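Long-range contact in Peptide/nickel transport system substrate-binding protein (Listeria monocytogenes serotype 1/2a, PDB 5KZT), which binds peptides outside the cell as an OppA-type solute-binding protein and probably hands them to a membrane transporter for uptake: residues Leu311-Glu324 with Leu484-Ser498. Sequence-based numbering, arbitrary orientation. Where two conformers were deposited one is given.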
loop_
_atom_site.group_PDB
_atom_site.type_symbol
_atom_site.label_atom_id
_atom_site.label_comp_id
_atom_site.label_asym_id
_atom_site.label_seq_id
_atom_site.Cartn_x
_atom_site.Cartn_y
_atom_site.Cartn_z
ATOM N N LEU A 311 -10.330 0.356 -17.600
ATOM C CA LEU A 311 -8.896 0.130 -17.377
ATOM C C LEU A 311 -8.097 -0.170 -18.647
ATOM O O LEU A 311 -7.182 0.568 -18.995
ATOM C CB LEU A 311 -8.705 -0.988 -16.351
ATOM C CG LEU A 311 -9.265 -0.646 -14.960
ATOM C CD1 LEU A 311 -9.113 -1.826 -14.027
ATOM C CD2 LEU A 311 -8.597 0.578 -14.353
ATOM N N LYS A 312 -8.447 -1.254 -19.327
ATOM C CA LYS A 312 -7.830 -1.626 -20.611
ATOM C C LYS A 312 -6.305 -1.681 -20.548
ATOM O O LYS A 312 -5.626 -1.248 -21.489
ATOM C CB LYS A 312 -8.262 -0.652 -21.720
ATOM C CG LYS A 312 -9.758 -0.651 -22.021
ATOM C CD LYS A 312 -10.018 0.098 -23.326
ATOM C CE LYS A 312 -11.471 0.017 -23.736
ATOM N NZ LYS A 312 -11.783 0.899 -24.888
ATOM N N ASN A 313 -5.771 -2.204 -19.449
ATOM C CA ASN A 313 -4.349 -2.071 -19.157
ATOM C C ASN A 313 -3.737 -3.357 -18.634
ATOM O O ASN A 313 -2.677 -3.325 -18.010
ATOM C CB ASN A 313 -4.136 -0.924 -18.145
ATOM C CG ASN A 313 -4.798 -1.182 -16.804
ATOM O OD1 ASN A 313 -5.332 -2.256 -16.557
ATOM N ND2 ASN A 313 -4.771 -0.182 -15.925
ATOM N N GLY A 314 -4.403 -4.482 -18.885
ATOM C CA GLY A 314 -4.012 -5.761 -18.301
ATOM C C GLY A 314 -4.708 -6.111 -16.998
ATOM O O GLY A 314 -4.583 -7.248 -16.522
ATOM N N SER A 315 -5.426 -5.165 -16.396
ATOM C CA SER A 315 -6.132 -5.448 -15.145
ATOM C C SER A 315 -7.215 -6.468 -15.434
ATOM O O SER A 315 -7.734 -6.533 -16.546
ATOM C CB SER A 315 -6.752 -4.180 -14.547
ATOM O OG SER A 315 -5.760 -3.250 -14.146
ATOM N N LYS A 316 -7.536 -7.294 -14.448
ATOM C CA LYS A 316 -8.619 -8.258 -14.627
ATOM C C LYS A 316 -9.553 -8.314 -13.427
ATOM O O LYS A 316 -9.166 -7.881 -12.348
ATOM C CB LYS A 316 -8.071 -9.636 -14.982
ATOM C CG LYS A 316 -7.207 -10.328 -13.948
ATOM C CD LYS A 316 -6.547 -11.543 -14.619
ATOM C CE LYS A 316 -6.124 -12.598 -13.604
ATOM N NZ LYS A 316 -4.824 -12.259 -12.974
ATOM N N PRO A 317 -10.802 -8.797 -13.645
ATOM C CA PRO A 317 -11.761 -8.900 -12.550
ATOM C C PRO A 317 -11.228 -9.695 -11.384
ATOM O O PRO A 317 -10.474 -10.645 -11.576
ATOM C CB PRO A 317 -12.943 -9.629 -13.182
ATOM C CG PRO A 317 -12.883 -9.214 -14.604
ATOM C CD PRO A 317 -11.414 -9.244 -14.916
ATOM N N ALA A 318 -11.612 -9.264 -10.186
ATOM C CA ALA A 318 -11.238 -9.908 -8.944
ATOM C C ALA A 318 -12.510 -10.418 -8.294
ATOM O O ALA A 318 -13.501 -9.684 -8.209
ATOM C CB ALA A 318 -10.555 -8.910 -8.029
ATOM N N ASN A 319 -12.476 -11.673 -7.860
ATOM C CA ASN A 319 -13.528 -12.279 -7.034
ATOM C C ASN A 319 -12.945 -12.816 -5.724
ATOM O O ASN A 319 -13.499 -13.731 -5.084
ATOM C CB ASN A 319 -14.198 -13.384 -7.824
ATOM C CG ASN A 319 -14.826 -12.877 -9.103
ATOM O OD1 ASN A 319 -14.395 -13.225 -10.199
ATOM N ND2 ASN A 319 -15.829 -12.052 -8.978
ATOM N N ASN A 320 -11.795 -12.246 -5.355
ATOM C CA ASN A 320 -11.071 -12.522 -4.134
ATOM C C ASN A 320 -10.380 -11.233 -3.691
ATOM O O ASN A 320 -9.952 -10.407 -4.521
ATOM C CB ASN A 320 -9.982 -13.560 -4.346
ATOM C CG ASN A 320 -10.516 -14.888 -4.836
ATOM O OD1 ASN A 320 -10.751 -15.060 -6.028
ATOM N ND2 ASN A 320 -10.712 -15.826 -3.915
ATOM N N LEU A 321 -10.226 -11.081 -2.388
ATOM C CA LEU A 321 -9.387 -10.038 -1.822
ATOM C C LEU A 321 -7.915 -10.308 -2.098
ATOM O O LEU A 321 -7.162 -9.398 -2.485
ATOM C CB LEU A 321 -9.614 -9.943 -0.314
ATOM C CG LEU A 321 -8.680 -9.011 0.426
ATOM C CD1 LEU A 321 -8.747 -7.605 -0.148
ATOM C CD2 LEU A 321 -9.001 -9.044 1.916
ATOM N N VAL A 322 -7.502 -11.554 -1.878
ATOM C CA VAL A 322 -6.130 -11.977 -2.126
ATOM C C VAL A 322 -5.966 -12.137 -3.642
ATOM O O VAL A 322 -6.797 -12.756 -4.280
ATOM C CB VAL A 322 -5.785 -13.280 -1.378
ATOM C CG1 VAL A 322 -4.406 -13.801 -1.785
ATOM C CG2 VAL A 322 -5.880 -13.066 0.135
ATOM N N PRO A 323 -4.933 -11.510 -4.228
ATOM C CA PRO A 323 -4.761 -11.571 -5.672
ATOM C C PRO A 323 -4.273 -12.942 -6.152
ATOM O O PRO A 323 -3.576 -13.636 -5.418
ATOM C CB PRO A 323 -3.738 -10.471 -5.955
ATOM C CG PRO A 323 -2.987 -10.341 -4.687
ATOM C CD PRO A 323 -3.992 -10.562 -3.612
ATOM N N GLU A 324 -4.672 -13.317 -7.368
ATOM C CA GLU A 324 -4.204 -14.567 -7.983
ATOM C C GLU A 324 -2.724 -14.448 -8.270
ATOM O O GLU A 324 -2.247 -13.374 -8.588
ATOM C CB GLU A 324 -4.895 -14.836 -9.300
ATOM C CG GLU A 324 -6.387 -15.051 -9.221
ATOM C CD GLU A 324 -6.928 -15.453 -10.565
ATOM O OE1 GLU A 324 -7.065 -16.677 -10.811
ATOM O OE2 GLU A 324 -7.155 -14.542 -11.392
ATOM N N LEU A 484 -15.409 -13.149 5.202
ATOM C CA LEU A 484 -15.328 -11.724 4.841
ATOM C C LEU A 484 -16.234 -11.378 3.652
ATOM O O LEU A 484 -16.949 -10.377 3.679
ATOM C CB LEU A 484 -13.882 -11.354 4.509
ATOM C CG LEU A 484 -13.556 -9.891 4.259
ATOM C CD1 LEU A 484 -13.621 -9.118 5.558
ATOM C CD2 LEU A 484 -12.184 -9.717 3.615
ATOM N N LEU A 485 -16.186 -12.225 2.626
ATOM C CA LEU A 485 -16.804 -11.926 1.348
ATOM C C LEU A 485 -18.181 -12.570 1.206
ATOM O O LEU A 485 -19.178 -11.871 1.257
ATOM C CB LEU A 485 -15.858 -12.330 0.195
ATOM C CG LEU A 485 -14.493 -11.635 0.232
ATOM C CD1 LEU A 485 -13.620 -12.084 -0.934
ATOM C CD2 LEU A 485 -14.613 -10.109 0.258
ATOM N N THR A 486 -18.230 -13.890 1.061
ATOM C CA THR A 486 -19.490 -14.583 0.835
ATOM C C THR A 486 -20.481 -14.391 1.988
ATOM O O THR A 486 -21.636 -14.049 1.748
ATOM C CB THR A 486 -19.250 -16.075 0.554
ATOM O OG1 THR A 486 -18.511 -16.205 -0.666
ATOM C CG2 THR A 486 -20.578 -16.854 0.431
ATOM N N ASP A 487 -20.020 -14.586 3.225
ATOM C CA ASP A 487 -20.909 -14.544 4.391
ATOM C C ASP A 487 -21.329 -13.117 4.798
ATOM O O ASP A 487 -22.497 -12.881 5.070
ATOM C CB ASP A 487 -20.277 -15.267 5.597
ATOM C CG ASP A 487 -19.876 -16.721 5.295
ATOM O OD1 ASP A 487 -20.291 -17.266 4.224
ATOM O OD2 ASP A 487 -19.128 -17.312 6.122
ATOM N N ASP A 488 -20.370 -12.184 4.878
ATOM C CA ASP A 488 -20.616 -10.841 5.435
ATOM C C ASP A 488 -20.672 -9.713 4.411
ATOM O O ASP A 488 -21.170 -8.640 4.714
ATOM C CB ASP A 488 -19.553 -10.497 6.487
ATOM C CG ASP A 488 -19.655 -11.354 7.741
ATOM O OD1 ASP A 488 -20.576 -12.177 7.846
ATOM O OD2 ASP A 488 -18.816 -11.227 8.654
ATOM N N VAL A 489 -20.158 -9.925 3.209
ATOM C CA VAL A 489 -20.070 -8.831 2.225
ATOM C C VAL A 489 -19.460 -7.556 2.863
ATOM O O VAL A 489 -20.000 -6.452 2.736
ATOM C CB VAL A 489 -21.453 -8.504 1.595
ATOM C CG1 VAL A 489 -21.267 -7.825 0.246
ATOM C CG2 VAL A 489 -22.320 -9.751 1.432
ATOM N N ALA A 490 -18.351 -7.727 3.588
ATOM C CA ALA A 490 -17.651 -6.598 4.241
ATOM C C ALA A 490 -17.140 -5.601 3.198
ATOM O O ALA A 490 -17.152 -4.379 3.423
ATOM C CB ALA A 490 -16.474 -7.124 5.052
ATOM N N ILE A 491 -16.643 -6.160 2.095
ATOM C CA ILE A 491 -16.113 -5.404 0.933
ATOM C C ILE A 491 -16.470 -6.142 -0.340
ATOM O O ILE A 491 -16.942 -7.270 -0.278
ATOM C CB ILE A 491 -14.584 -5.301 0.972
ATOM C CG1 ILE A 491 -13.933 -6.689 0.987
ATOM C CG2 ILE A 491 -14.146 -4.490 2.178
ATOM C CD1 ILE A 491 -12.475 -6.657 0.665
ATOM N N GLN A 492 -16.225 -5.523 -1.487
ATOM C CA GLN A 492 -16.410 -6.187 -2.783
ATOM C C GLN A 492 -15.180 -5.992 -3.659
ATOM O O GLN A 492 -15.004 -4.931 -4.249
ATOM C CB GLN A 492 -17.673 -5.682 -3.509
ATOM C CG GLN A 492 -17.899 -6.221 -4.937
ATOM C CD GLN A 492 -17.946 -7.749 -5.050
ATOM O OE1 GLN A 492 -17.140 -8.448 -4.446
ATOM N NE2 GLN A 492 -18.897 -8.272 -5.841
ATOM N N PRO A 493 -14.326 -7.024 -3.759
ATOM C CA PRO A 493 -13.265 -6.987 -4.768
ATOM C C PRO A 493 -13.806 -6.681 -6.173
ATOM O O PRO A 493 -14.826 -7.236 -6.575
ATOM C CB PRO A 493 -12.664 -8.377 -4.683
ATOM C CG PRO A 493 -12.847 -8.735 -3.236
ATOM C CD PRO A 493 -14.212 -8.213 -2.900
ATOM N N LEU A 494 -13.117 -5.794 -6.887
ATOM C CA LEU A 494 -13.541 -5.370 -8.213
ATOM C C LEU A 494 -12.535 -5.829 -9.251
ATOM O O LEU A 494 -12.922 -6.483 -10.210
ATOM C CB LEU A 494 -13.717 -3.849 -8.265
ATOM C CG LEU A 494 -15.124 -3.394 -8.648
ATOM C CD1 LEU A 494 -15.328 -1.917 -8.378
ATOM C CD2 LEU A 494 -15.413 -3.733 -10.110
ATOM N N TYR A 495 -11.261 -5.482 -9.059
ATOM C CA TYR A 495 -10.193 -5.894 -9.983
ATOM C C TYR A 495 -8.835 -6.115 -9.349
ATOM O O TYR A 495 -8.525 -5.574 -8.283
ATOM C CB TYR A 495 -10.078 -4.899 -11.140
ATOM C CG TYR A 495 -9.585 -3.486 -10.811
ATOM C CD1 TYR A 495 -10.475 -2.465 -10.480
ATOM C CD2 TYR A 495 -8.238 -3.160 -10.896
ATOM C CE1 TYR A 495 -10.037 -1.178 -10.227
ATOM C CE2 TYR A 495 -7.791 -1.874 -10.647
ATOM C CZ TYR A 495 -8.685 -0.885 -10.311
ATOM O OH TYR A 495 -8.233 0.403 -10.050
ATOM N N GLN A 496 -8.038 -6.925 -10.040
ATOM C CA GLN A 496 -6.650 -7.169 -9.698
ATOM C C GLN A 496 -5.860 -6.245 -10.602
ATOM O O GLN A 496 -5.988 -6.322 -11.837
ATOM C CB GLN A 496 -6.267 -8.614 -9.991
ATOM C CG GLN A 496 -7.174 -9.643 -9.349
ATOM C CD GLN A 496 -6.793 -11.052 -9.744
ATOM O OE1 GLN A 496 -5.682 -11.497 -9.428
ATOM N NE2 GLN A 496 -7.685 -11.753 -10.473
ATOM N N ARG A 497 -5.048 -5.379 -10.018
ATOM C CA ARG A 497 -4.500 -4.255 -10.771
ATOM C C ARG A 497 -3.239 -4.597 -11.554
ATOM O O ARG A 497 -2.306 -5.195 -11.021
ATOM C CB ARG A 497 -4.211 -3.095 -9.828
ATOM C CG ARG A 497 -4.121 -1.736 -10.499
ATOM C CD ARG A 497 -2.741 -1.153 -10.469
ATOM N NE ARG A 497 -2.333 -0.563 -9.200
ATOM C CZ ARG A 497 -2.519 0.714 -8.810
ATOM N NH1 ARG A 497 -2.070 1.098 -7.625
ATOM N NH2 ARG A 497 -3.165 1.610 -9.553
ATOM N N SER A 498 -3.245 -4.225 -12.829
ATOM C CA SER A 498 -2.017 -4.031 -13.606
ATOM C C SER A 498 -1.981 -2.579 -14.067
ATOM O O SER A 498 -3.017 -1.910 -14.091
ATOM C CB SER A 498 -1.950 -4.985 -14.802
ATOM O OG SER A 498 -1.623 -6.308 -14.395
HETATM O O HOH W 1 -3.829 -7.701 -13.295
HETATM O O HOH W 2 -3.087 -10.524 -9.562
#
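A short antiparallel edge pairing joins Lys-316 and Pro-317 to the long strand 491-503 in the mixed sheet of one lobe of this periplasmic-binding-protein fold, beside the bound peptide. Lys-316 and Gln-496 form the hydrogen-bonded pair: Gln-496 N gives Lys-316 O a bond of 2.7 Å, nearly along the C=O axis, and Gln-496 O accepts from Lys-316 N. Strand 264-277 takes the other edge through Phe-273, which faces both Leu-494 and Tyr-495 in a classic beta bulge. At the bulge Leu-494 O accepts from Ala-318 N, which lies well above its carbonyl plane. Further along, the pairing gives way to apolar packing, with Leu-321 CD2 against Leu-484 CD2 at 3.7 Å and Leu-321 CD1 against Ile-491 CD1.

Toward the ligand, a methyl of Leu-311, CD1, sits 3.5 Å from the centroid of the Tyr-495 ring, directly over one face. Tyr-495 OH bonds a basic side chain of the peptide and Arg-497 NH2 its backbone, placing this strand in the binding site. Before the pairing starts, Asn-313 OD1 accepts from Ser-315 N in an Asx turn and also from Ser-315 OG, which in turn receives Ser-498 N at 3.0 Å.

The Gln-496 side chain, extended beyond CG (chi2 177°), reaches across to the returning loop. Its OE1 accepts from Glu-324 N, while NE2 spends its two protons on Pro-317 O at 3.2 Å and, almost straight at 176°, on the anti side of Glu-324 OE2 at 3.0 Å.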